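Alkyltransferase-like protein 1 (Schizosaccharomyces pombe, PDB 3GVA) binds DNA carrying O6-alkylguanine lesions, bends it and flips the damaged base into a hydrophobic pocket, presenting the lesion to nucleotide excision repair. Local coordinates at residues Arg77-Leu82 against Val87-Thr92. Sequence-based numbering, arbitrary orientation.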
# COMPACT_ATOMS: atom_id res chain seq x y z
N ARG A 77 -8.38 6.84 6.15
CA ARG A 77 -7.07 7.22 6.65
C ARG A 77 -6.07 7.16 5.50
O ARG A 77 -5.30 8.09 5.28
CB ARG A 77 -6.61 6.29 7.78
CG ARG A 77 -7.52 6.30 8.99
CD ARG A 77 -7.00 5.41 10.11
NE ARG A 77 -5.87 6.02 10.81
CZ ARG A 77 -5.35 5.56 11.94
NH1 ARG A 77 -5.85 4.48 12.52
NH2 ARG A 77 -4.32 6.18 12.51
N GLN A 78 -6.10 6.07 4.74
CA GLN A 78 -5.18 5.93 3.61
C GLN A 78 -5.36 7.06 2.61
O GLN A 78 -4.38 7.64 2.14
CB GLN A 78 -5.35 4.58 2.92
CG GLN A 78 -4.50 4.43 1.67
CD GLN A 78 -4.26 2.98 1.29
OE1 GLN A 78 -5.14 2.14 1.44
NE2 GLN A 78 -3.08 2.69 0.79
N LYS A 79 -6.60 7.38 2.27
CA LYS A 79 -6.87 8.46 1.33
C LYS A 79 -6.31 9.77 1.88
O LYS A 79 -5.58 10.47 1.19
CB LYS A 79 -8.37 8.59 1.07
CG LYS A 79 -8.73 9.72 0.12
CD LYS A 79 -10.20 9.64 -0.31
CE LYS A 79 -10.56 10.76 -1.26
NZ LYS A 79 -10.45 12.10 -0.62
N ASP A 80 -6.65 10.09 3.13
CA ASP A 80 -6.18 11.32 3.77
C ASP A 80 -4.66 11.43 3.72
O ASP A 80 -4.11 12.48 3.38
CB ASP A 80 -6.62 11.36 5.24
CG ASP A 80 -8.04 11.90 5.43
OD1 ASP A 80 -8.68 12.29 4.44
OD2 ASP A 80 -8.51 11.95 6.59
N ARG A 81 -3.99 10.34 4.06
CA ARG A 81 -2.54 10.32 4.08
C ARG A 81 -1.92 10.43 2.70
O ARG A 81 -0.92 11.13 2.53
CB ARG A 81 -2.04 9.07 4.78
CG ARG A 81 -2.60 8.91 6.18
CD ARG A 81 -1.91 7.79 6.94
NE ARG A 81 -2.60 7.46 8.18
CZ ARG A 81 -2.02 6.86 9.22
NH1 ARG A 81 -0.74 6.51 9.15
NH2 ARG A 81 -2.72 6.58 10.31
N LEU A 82 -2.49 9.75 1.72
CA LEU A 82 -1.95 9.83 0.36
C LEU A 82 -2.09 11.26 -0.19
O LEU A 82 -1.15 11.81 -0.77
CB LEU A 82 -2.67 8.84 -0.55
CG LEU A 82 -2.20 7.39 -0.37
CD1 LEU A 82 -3.05 6.43 -1.21
CD2 LEU A 82 -0.73 7.31 -0.77
N VAL A 87 -0.53 12.98 -3.66
CA VAL A 87 -1.14 12.03 -4.58
C VAL A 87 -2.54 12.49 -4.98
O VAL A 87 -3.38 12.77 -4.12
CB VAL A 87 -1.26 10.63 -3.95
CG1 VAL A 87 -1.75 9.63 -5.00
CG2 VAL A 87 0.07 10.21 -3.36
N GLU A 88 -2.78 12.57 -6.28
CA GLU A 88 -4.07 12.98 -6.82
C GLU A 88 -4.97 11.75 -6.77
O GLU A 88 -4.63 10.70 -7.31
CB GLU A 88 -3.92 13.46 -8.26
CG GLU A 88 -5.20 13.96 -8.92
CD GLU A 88 -5.80 15.14 -8.19
OE1 GLU A 88 -5.05 15.97 -7.63
OE2 GLU A 88 -7.04 15.26 -8.19
N ILE A 89 -6.12 11.90 -6.12
CA ILE A 89 -7.06 10.80 -5.98
C ILE A 89 -8.41 11.16 -6.54
O ILE A 89 -8.97 12.20 -6.20
CB ILE A 89 -7.22 10.40 -4.49
CG1 ILE A 89 -5.88 9.89 -3.95
CG2 ILE A 89 -8.29 9.31 -4.34
CD1 ILE A 89 -5.93 9.48 -2.50
N TYR A 90 -8.94 10.32 -7.42
CA TYR A 90 -10.25 10.57 -7.98
C TYR A 90 -11.20 9.45 -7.58
O TYR A 90 -10.78 8.46 -6.98
CB TYR A 90 -10.19 10.71 -9.50
CG TYR A 90 -9.45 9.62 -10.24
CD1 TYR A 90 -8.09 9.76 -10.54
CD2 TYR A 90 -10.11 8.49 -10.71
CE1 TYR A 90 -7.41 8.79 -11.30
CE2 TYR A 90 -9.45 7.52 -11.47
CZ TYR A 90 -8.10 7.68 -11.76
OH TYR A 90 -7.45 6.72 -12.51
N GLN A 91 -12.48 9.61 -7.90
CA GLN A 91 -13.47 8.61 -7.54
C GLN A 91 -14.11 7.99 -8.78
O GLN A 91 -14.55 8.71 -9.68
CB GLN A 91 -14.54 9.26 -6.65
CG GLN A 91 -15.63 8.32 -6.18
CD GLN A 91 -16.48 8.92 -5.07
OE1 GLN A 91 -16.76 10.11 -5.07
NE2 GLN A 91 -16.90 8.08 -4.13
N THR A 92 -14.13 6.66 -8.82
CA THR A 92 -14.71 5.93 -9.95
C THR A 92 -16.23 5.95 -9.91
O THR A 92 -16.83 6.40 -8.94
CB THR A 92 -14.28 4.44 -9.95
OG1 THR A 92 -14.91 3.77 -8.85
CG2 THR A 92 -12.77 4.32 -9.80
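Lys79 opens the contact: its aliphatic stem crosses Ile89 at a slant, touching both its branches. Its CG is 3.8 Å from Ile89 CD1, and further out CE comes within 4.1 Å of Ile89 CG2. The lysine has CG anti to the backbone N (chi1 179°) and runs extended as far as CE. It then bends at the last torsion, and NZ forms a salt bridge with Glu83, one turn later in the same helix. The ammonium end also makes a cation-pi contact with Tyr97.

Leu82 comes next, one turn on. Its CB touches Ile89 CD1 at 3.9 Å. That methyl also lies 3.8 Å from Lys79 O, so it sits between Lys79 and Leu82, against the helix surface. The CG1 branch of Ile89, anti to the carbonyl carbon and extended beyond CG1, carries CD1 to the helix. Leu82 CD2 meets Val87 CG2 at 4.0 Å.

Val87 N donates to Leu82 O over 3.2 Å, with an N-H...O angle of 157°. The donor stands above the carbonyl plane, 36° out of it. This bond spans the turn that ends helix 73-84 and ties the returning chain to its last turn.

The Lys79 side chain lies about 8 Å from that of Arg69, which probes the flipped base, and Gln91 touches Arg69. The contact joins helix 73-84, part of the DNA-binding domain of the MGMT family, to the segment leading into the small antiparallel hairpin of strands 90-91 and 97-98. Ile89 also packs on Tyr97 of the partner strand, and Val87 on Leu99. Glu88 N is hydrogen-bonded to Tyr104 OH of helix 101-104. One turn before Leu82, Gln78 turns to the 57-60 loop, where its NE2 bonds His57 O and Val59 O.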